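Local coordinates for protein N-acetylmuramoyl-L-alanine amidase (Mycobacteroides abscessus, PDB 7AGL) that probably cleaves, with the help of a bound zinc ion, the amide bond joining N-acetylmuramic acid to L-alanine in the peptidoglycan of the mycobacterial cell wall, at residues A[54-57]-A[58-62]; A[139-142]-A[143-147]. One frame throughout, in Å; residues are numbered along the deposited sequence.

Interaction 1 (A[54-57]-A[58-62])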
ATOM      1  N   PHE A  54      -0.197  -9.078  -7.778  1.00 18.37           N
ATOM      2  CA  PHE A  54       0.768  -9.090  -6.687  1.00 17.17           C
ATOM      3  C   PHE A  54       0.182  -8.467  -5.425  1.00 17.70           C
ATOM      4  O   PHE A  54       0.338  -9.009  -4.318  1.00 18.85           O
ATOM      5  CB  PHE A  54       2.045  -8.339  -7.093  1.00 18.39           C
ATOM      6  CG  PHE A  54       2.919  -7.992  -5.913  1.00 19.36           C
ATOM      7  CD1 PHE A  54       3.710  -8.980  -5.298  1.00 20.31           C
ATOM      8  CD2 PHE A  54       2.939  -6.688  -5.392  1.00 16.89           C
ATOM      9  CE1 PHE A  54       4.486  -8.682  -4.205  1.00 23.84           C
ATOM     10  CE2 PHE A  54       3.716  -6.391  -4.289  1.00 19.80           C
ATOM     11  CZ  PHE A  54       4.504  -7.372  -3.702  1.00 21.21           C
ATOM     12  N   THR A  55      -0.480  -7.312  -5.562  1.00 17.98           N
ATOM     13  CA  THR A  55      -0.970  -6.629  -4.365  1.00 17.55           C
ATOM     14  C   THR A  55      -2.118  -7.422  -3.746  1.00 19.65           C
ATOM     15  O   THR A  55      -2.195  -7.566  -2.521  1.00 19.64           O
ATOM     16  CB  THR A  55      -1.410  -5.182  -4.682  1.00 17.95           C
ATOM     17  OG1 THR A  55      -2.541  -5.189  -5.573  1.00 18.70           O
ATOM     18  CG2 THR A  55      -0.268  -4.361  -5.316  1.00 18.40           C
ATOM     19  N   TRP A  56      -2.988  -7.979  -4.586  1.00 19.25           N
ATOM     20  CA  TRP A  56      -4.077  -8.822  -4.098  1.00 19.88           C
ATOM     21  C   TRP A  56      -3.545  -9.994  -3.272  1.00 19.60           C
ATOM     22  O   TRP A  56      -3.952 -10.202  -2.123  1.00 21.33           O
ATOM     23  CB  TRP A  56      -4.882  -9.327  -5.301  1.00 19.69           C
ATOM     24  CG  TRP A  56      -5.934 -10.346  -4.983  1.00 18.78           C
ATOM     25  CD1 TRP A  56      -5.949 -11.667  -5.355  1.00 20.18           C
ATOM     26  CD2 TRP A  56      -7.156 -10.116  -4.272  1.00 20.18           C
ATOM     27  NE1 TRP A  56      -7.115 -12.269  -4.915  1.00 20.91           N
ATOM     28  CE2 TRP A  56      -7.859 -11.338  -4.236  1.00 21.31           C
ATOM     29  CE3 TRP A  56      -7.720  -8.992  -3.656  1.00 21.26           C
ATOM     30  CZ2 TRP A  56      -9.100 -11.463  -3.607  1.00 24.17           C
ATOM     31  CZ3 TRP A  56      -8.918  -9.123  -3.016  1.00 19.29           C
ATOM     32  CH2 TRP A  56      -9.618 -10.343  -3.011  1.00 21.99           C
ATOM     33  N   ASN A  57      -2.627 -10.766  -3.843  1.00 18.97           N
ATOM     34  CA  ASN A  57      -2.151 -11.959  -3.158  1.00 19.51           C
ATOM     35  C   ASN A  57      -1.352 -11.602  -1.914  1.00 19.16           C
ATOM     36  O   ASN A  57      -1.450 -12.293  -0.897  1.00 22.19           O
ATOM     37  CB  ASN A  57      -1.351 -12.811  -4.131  1.00 20.68           C
ATOM     38  CG  ASN A  57      -2.275 -13.655  -5.007  1.00 28.52           C
ATOM     39  OD1 ASN A  57      -2.402 -13.419  -6.192  1.00 32.86           O
ATOM     40  ND2 ASN A  57      -2.959 -14.610  -4.394  1.00 32.62           N
ATOM     41  N   THR A  58      -0.566 -10.521  -1.962  1.00 19.34           N
ATOM     42  CA  THR A  58       0.163 -10.144  -0.756  1.00 20.83           C
ATOM     43  C   THR A  58      -0.783  -9.681   0.342  1.00 18.16           C
ATOM     44  O   THR A  58      -0.591 -10.033   1.512  1.00 22.08           O
ATOM     45  CB  THR A  58       1.202  -9.082  -1.088  1.00 18.78           C
ATOM     46  OG1 THR A  58       2.067  -9.619  -2.099  1.00 20.34           O
ATOM     47  CG2 THR A  58       2.035  -8.741   0.161  1.00 22.55           C
ATOM     48  N   VAL A  59      -1.818  -8.904  -0.011  1.00 18.13           N
ATOM     49  CA  VAL A  59      -2.794  -8.473   0.990  1.00 19.75           C
ATOM     50  C   VAL A  59      -3.513  -9.675   1.602  1.00 19.76           C
ATOM     51  O   VAL A  59      -3.776  -9.696   2.808  1.00 19.73           O
ATOM     52  CB  VAL A  59      -3.777  -7.453   0.384  1.00 19.99           C
ATOM     53  CG1 VAL A  59      -5.043  -7.339   1.246  1.00 18.60           C
ATOM     54  CG2 VAL A  59      -3.049  -6.085   0.262  1.00 19.81           C
ATOM     55  N   LEU A  60      -3.846 -10.691   0.796  1.00 19.25           N
ATOM     56  CA  LEU A  60      -4.503 -11.867   1.380  1.00 21.49           C
ATOM     57  C   LEU A  60      -3.630 -12.503   2.459  1.00 21.37           C
ATOM     58  O   LEU A  60      -4.135 -12.960   3.493  1.00 24.24           O
ATOM     59  CB  LEU A  60      -4.842 -12.904   0.303  1.00 21.76           C
ATOM     60  CG  LEU A  60      -5.855 -12.474  -0.760  1.00 22.48           C
ATOM     61  CD1 LEU A  60      -6.128 -13.641  -1.689  1.00 23.81           C
ATOM     62  CD2 LEU A  60      -7.137 -12.001  -0.106  1.00 22.74           C
ATOM     63  N   LEU A  61      -2.315 -12.532   2.237  1.00 20.22           N
ATOM     64  CA  LEU A  61      -1.413 -13.113   3.225  1.00 21.18           C
ATOM     65  C   LEU A  61      -1.303 -12.227   4.458  1.00 23.29           C
ATOM     66  O   LEU A  61      -1.277 -12.729   5.589  1.00 23.68           O
ATOM     67  CB  LEU A  61      -0.034 -13.349   2.599  1.00 23.88           C
ATOM     68  CG  LEU A  61      -0.007 -14.335   1.432  1.00 22.33           C
ATOM     69  CD1 LEU A  61       1.371 -14.304   0.792  1.00 24.30           C
ATOM     70  CD2 LEU A  61      -0.360 -15.759   1.889  1.00 25.66           C
ATOM     71  N   ILE A  62      -1.235 -10.903   4.261  1.00 22.78           N
ATOM     72  CA  ILE A  62      -1.250  -9.977   5.395  1.00 20.07           C
ATOM     73  C   ILE A  62      -2.511 -10.178   6.229  1.00 22.03           C
ATOM     74  O   ILE A  62      -2.450 -10.273   7.465  1.00 25.93           O
ATOM     75  CB  ILE A  62      -1.136  -8.519   4.911  1.00 20.33           C
ATOM     76  CG1 ILE A  62       0.220  -8.282   4.239  1.00 23.19           C
ATOM     77  CG2 ILE A  62      -1.298  -7.570   6.084  1.00 20.74           C
ATOM     78  CD1 ILE A  62       0.277  -6.971   3.469  1.00 22.02           C
TER
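Phe54 and Thr58 meet one turn apart in helix 51-68, an alpha-helix that packs on strands 9-14 and 101-108 in this zinc-dependent amidase. Phe54 O is gripped twice: Thr58 N reaches it at 2.9 Å and Thr58 OG1 at 2.9 Å, from opposite faces of the carbonyl plane. Threonine suits this buried site because its hydroxyl is satisfied by its own helix while its methyl stays apolar. With OG1 beside the backbone N (chi1 -58°), the hydroxyl also lies over one face of the Phe54 ring, toward the rim, where CE1 is 3.3 Å from OG1.

Thr55 accepts from Val59 N through its carbonyl, and its CB points away from residues 58-62; OG1 hydrogen-bonds to Gly15 O, beside the zinc ligand His16, with weaker bonds to Glu51 O and His52 O, consistent with a second-shell place. Val59, compact and beta-branched, touches Leu12, Pro14 and Ile105.

In Trp56, CG anti to the backbone N (chi1 173°) lays the indole beside the next turn, where Leu60 meets it. Leu60 CD1 lies over one face, toward the rim, in a CH-pi contact 4.0 Å from the centroid of the Trp56 five-membered ring, and CD2 comes near CZ2. Last in the segment, Asn57 O accepts a longer bond from Leu61 N, at 3.3 Å.

Interaction 2 (A[139-142]-A[143-147])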
ATOM      1  N   LYS A 139       7.651   5.937   9.544  1.00 24.66           N
ATOM      2  CA  LYS A 139       9.000   5.614  10.011  1.00 25.94           C
ATOM      3  C   LYS A 139       9.052   4.220  10.618  1.00 27.45           C
ATOM      4  O   LYS A 139      10.018   3.475  10.407  1.00 28.23           O
ATOM      5  CB  LYS A 139       9.456   6.661  11.022  1.00 27.52           C
ATOM      6  CG  LYS A 139       9.645   8.033  10.421  1.00 28.52           C
ATOM      7  CD  LYS A 139      10.097   9.033  11.474  1.00 34.77           C
ATOM      8  CE  LYS A 139      10.264  10.418  10.869  1.00 40.25           C
ATOM      9  NZ  LYS A 139      10.863  11.375  11.841  1.00 44.41           N
ATOM     10  N   THR A 140       8.016   3.855  11.382  1.00 27.73           N
ATOM     11  CA  THR A 140       7.970   2.536  12.008  1.00 27.65           C
ATOM     12  C   THR A 140       7.902   1.430  10.963  1.00 25.15           C
ATOM     13  O   THR A 140       8.626   0.426  11.054  1.00 27.35           O
ATOM     14  CB  THR A 140       6.770   2.462  12.947  1.00 25.00           C
ATOM     15  OG1 THR A 140       6.993   3.351  14.060  1.00 30.08           O
ATOM     16  CG2 THR A 140       6.584   1.035  13.461  1.00 30.69           C
ATOM     17  N   MET A 141       7.045   1.615   9.955  1.00 24.62           N
ATOM     18  CA  MET A 141       6.954   0.672   8.842  1.00 22.66           C
ATOM     19  C   MET A 141       8.283   0.550   8.104  1.00 24.40           C
ATOM     20  O   MET A 141       8.760  -0.559   7.836  1.00 25.93           O
ATOM     21  CB  MET A 141       5.846   1.120   7.884  1.00 22.06           C
ATOM     22  CG  MET A 141       5.630   0.185   6.713  1.00 22.18           C
ATOM     23  SD  MET A 141       5.164  -1.505   7.167  1.00 23.79           S
ATOM     24  CE  MET A 141       3.489  -1.332   7.772  1.00 23.85           C
ATOM     25  N   ARG A 142       8.899   1.684   7.769  1.00 23.94           N
ATOM     26  CA  ARG A 142      10.206   1.646   7.120  1.00 25.32           C
ATOM     27  C   ARG A 142      11.217   0.872   7.967  1.00 24.71           C
ATOM     28  O   ARG A 142      11.953   0.016   7.456  1.00 26.51           O
ATOM     29  CB  ARG A 142      10.688   3.076   6.856  1.00 29.16           C
ATOM     30  CG  ARG A 142      12.038   3.200   6.132  1.00 28.46           C
ATOM     31  CD  ARG A 142      13.251   3.143   7.066  1.00 32.06           C
ATOM     32  NE  ARG A 142      13.120   4.062   8.198  1.00 37.83           N
ATOM     33  CZ  ARG A 142      13.394   5.360   8.141  1.00 36.17           C
ATOM     34  NH1 ARG A 142      13.817   5.901   7.008  1.00 35.00           N
ATOM     35  NH2 ARG A 142      13.231   6.122   9.214  1.00 35.26           N
ATOM     36  N   ASP A 143      11.271   1.168   9.270  1.00 26.05           N
ATOM     37  CA  ASP A 143      12.203   0.473  10.160  1.00 27.00           C
ATOM     38  C   ASP A 143      11.956  -1.031  10.184  1.00 29.41           C
ATOM     39  O   ASP A 143      12.904  -1.822  10.167  1.00 30.89           O
ATOM     40  CB  ASP A 143      12.087   1.030  11.576  1.00 30.92           C
ATOM     41  CG  ASP A 143      12.675   2.413  11.715  1.00 36.85           C
ATOM     42  OD1 ASP A 143      13.371   2.868  10.788  1.00 34.02           O
ATOM     43  OD2 ASP A 143      12.429   3.052  12.763  1.00 39.01           O
ATOM     44  N   SER A 144      10.688  -1.441  10.258  1.00 28.00           N
ATOM     45  CA  SER A 144      10.355  -2.860  10.338  1.00 28.96           C
ATOM     46  C   SER A 144      10.665  -3.583   9.031  1.00 27.18           C
ATOM     47  O   SER A 144      11.155  -4.721   9.046  1.00 29.79           O
ATOM     48  CB  SER A 144       8.872  -3.033  10.693  1.00 29.55           C
ATOM     49  OG  SER A 144       8.587  -2.620  12.025  1.00 31.78           O
ATOM     50  N   LEU A 145      10.371  -2.946   7.892  1.00 25.43           N
ATOM     51  CA  LEU A 145      10.683  -3.562   6.603  1.00 24.76           C
ATOM     52  C   LEU A 145      12.183  -3.761   6.448  1.00 26.20           C
ATOM     53  O   LEU A 145      12.639  -4.832   6.021  1.00 28.02           O
ATOM     54  CB  LEU A 145      10.138  -2.708   5.453  1.00 23.63           C
ATOM     55  CG  LEU A 145       8.615  -2.588   5.361  1.00 22.22           C
ATOM     56  CD1 LEU A 145       8.188  -1.633   4.237  1.00 24.25           C
ATOM     57  CD2 LEU A 145       7.961  -3.955   5.154  1.00 24.00           C
ATOM     58  N   GLN A 146      12.971  -2.745   6.798  1.00 26.67           N
ATOM     59  CA  GLN A 146      14.417  -2.870   6.657  1.00 28.80           C
ATOM     60  C   GLN A 146      14.987  -3.866   7.660  1.00 32.76           C
ATOM     61  O   GLN A 146      15.919  -4.614   7.336  1.00 34.79           O
ATOM     62  CB  GLN A 146      15.087  -1.503   6.808  1.00 25.76           C
ATOM     63  CG  GLN A 146      16.595  -1.576   6.610  1.00 31.08           C
ATOM     64  CD  GLN A 146      17.222  -0.213   6.401  1.00 40.44           C
ATOM     65  OE1 GLN A 146      16.717   0.796   6.889  1.00 43.21           O
ATOM     66  NE2 GLN A 146      18.320  -0.178   5.655  1.00 37.90           N
ATOM     67  N   ALA A 147      14.441  -3.896   8.880  1.00 30.02           N
ATOM     68  CA  ALA A 147      14.908  -4.860   9.872  1.00 35.27           C
ATOM     69  C   ALA A 147      14.620  -6.292   9.435  1.00 37.61           C
ATOM     70  O   ALA A 147      15.374  -7.206   9.792  1.00 38.34           O
ATOM     71  CB  ALA A 147      14.267  -4.570  11.228  1.00 36.27           C
TER
HETATM   72  O   HOH W   1      12.741   5.633  12.001  1.00 42.47           O
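Arg142 and Asp143 are neighbours in sequence, yet their side chains meet in a salt bridge on the surface of the helix. From CB, 3.1 Å from Asp143 N, the arginine chain starts with CG anti to the backbone N (chi1 -178°) and then bends at both chi2 and chi3, which folds it back over the following residue. CD passes 3.7 Å from Asp143 OD1. NE then donates to Asp143 OD1 at 2.9 Å. The bond is bent, 145° at the hydrogen, and NE stands above the carboxylate plane, although the two flat groups are only 17° from parallel. At the tip the two terminal nitrogens part: NH1 donates to Gly159 O in the loop before strand 161-164, while NH2 donates to a water lying in the guanidinium plane, which in turn donates a hydrogen bond to Asp143 OD2. Each carboxylate oxygen is therefore tied to the arginine, one directly and one through water, an arrangement that probably favours the charged form of Asp143.

All this happens on helix 132-147, the crossover helix of a beta-alpha-beta unit between strands 118-122 and 161-164. A long, flexible arginine suits the place, since its side chain can touch Phe117 and Leu161 while its guanidinium group spans Asp143, the water and Gly159 O.

The buried side is apolar. Met141 CG meets Leu145 CD1 at 4.0 Å, and both residues rest on Val180 of the sheet; an unbranched thioether and a leucine fit here because neither side chain carries a polar hydrogen needing a partner. In the backbone, Leu145 N donates to Met141 O at 2.9 Å.

How the interactions relate
Running from the N terminus, the chain enters helix 51-68 after strand 35-37 and a loop, and interaction 1 closes there between adjoining turns. Strand 72-75, helix 87-96 and strands 101-108 and 118-122 follow before interaction 2 closes within helix 132-147. The two are in series: neither nests in the other nor crosses it, and each encloses no intervening residues. The centres of interactions 1 and 2 lie about 19 Å apart, and the two do not touch. Helix 197-215 links them indirectly, since Leu61 and Ile62 rest on its Ala204 while Leu145 packs on Ala206 and Thr140 on Ala213. Interaction 1 packs its helix on strands 9-14 and 101-108, near the zinc site; interaction 2 packs its helix on strands 177-184 and 161-164.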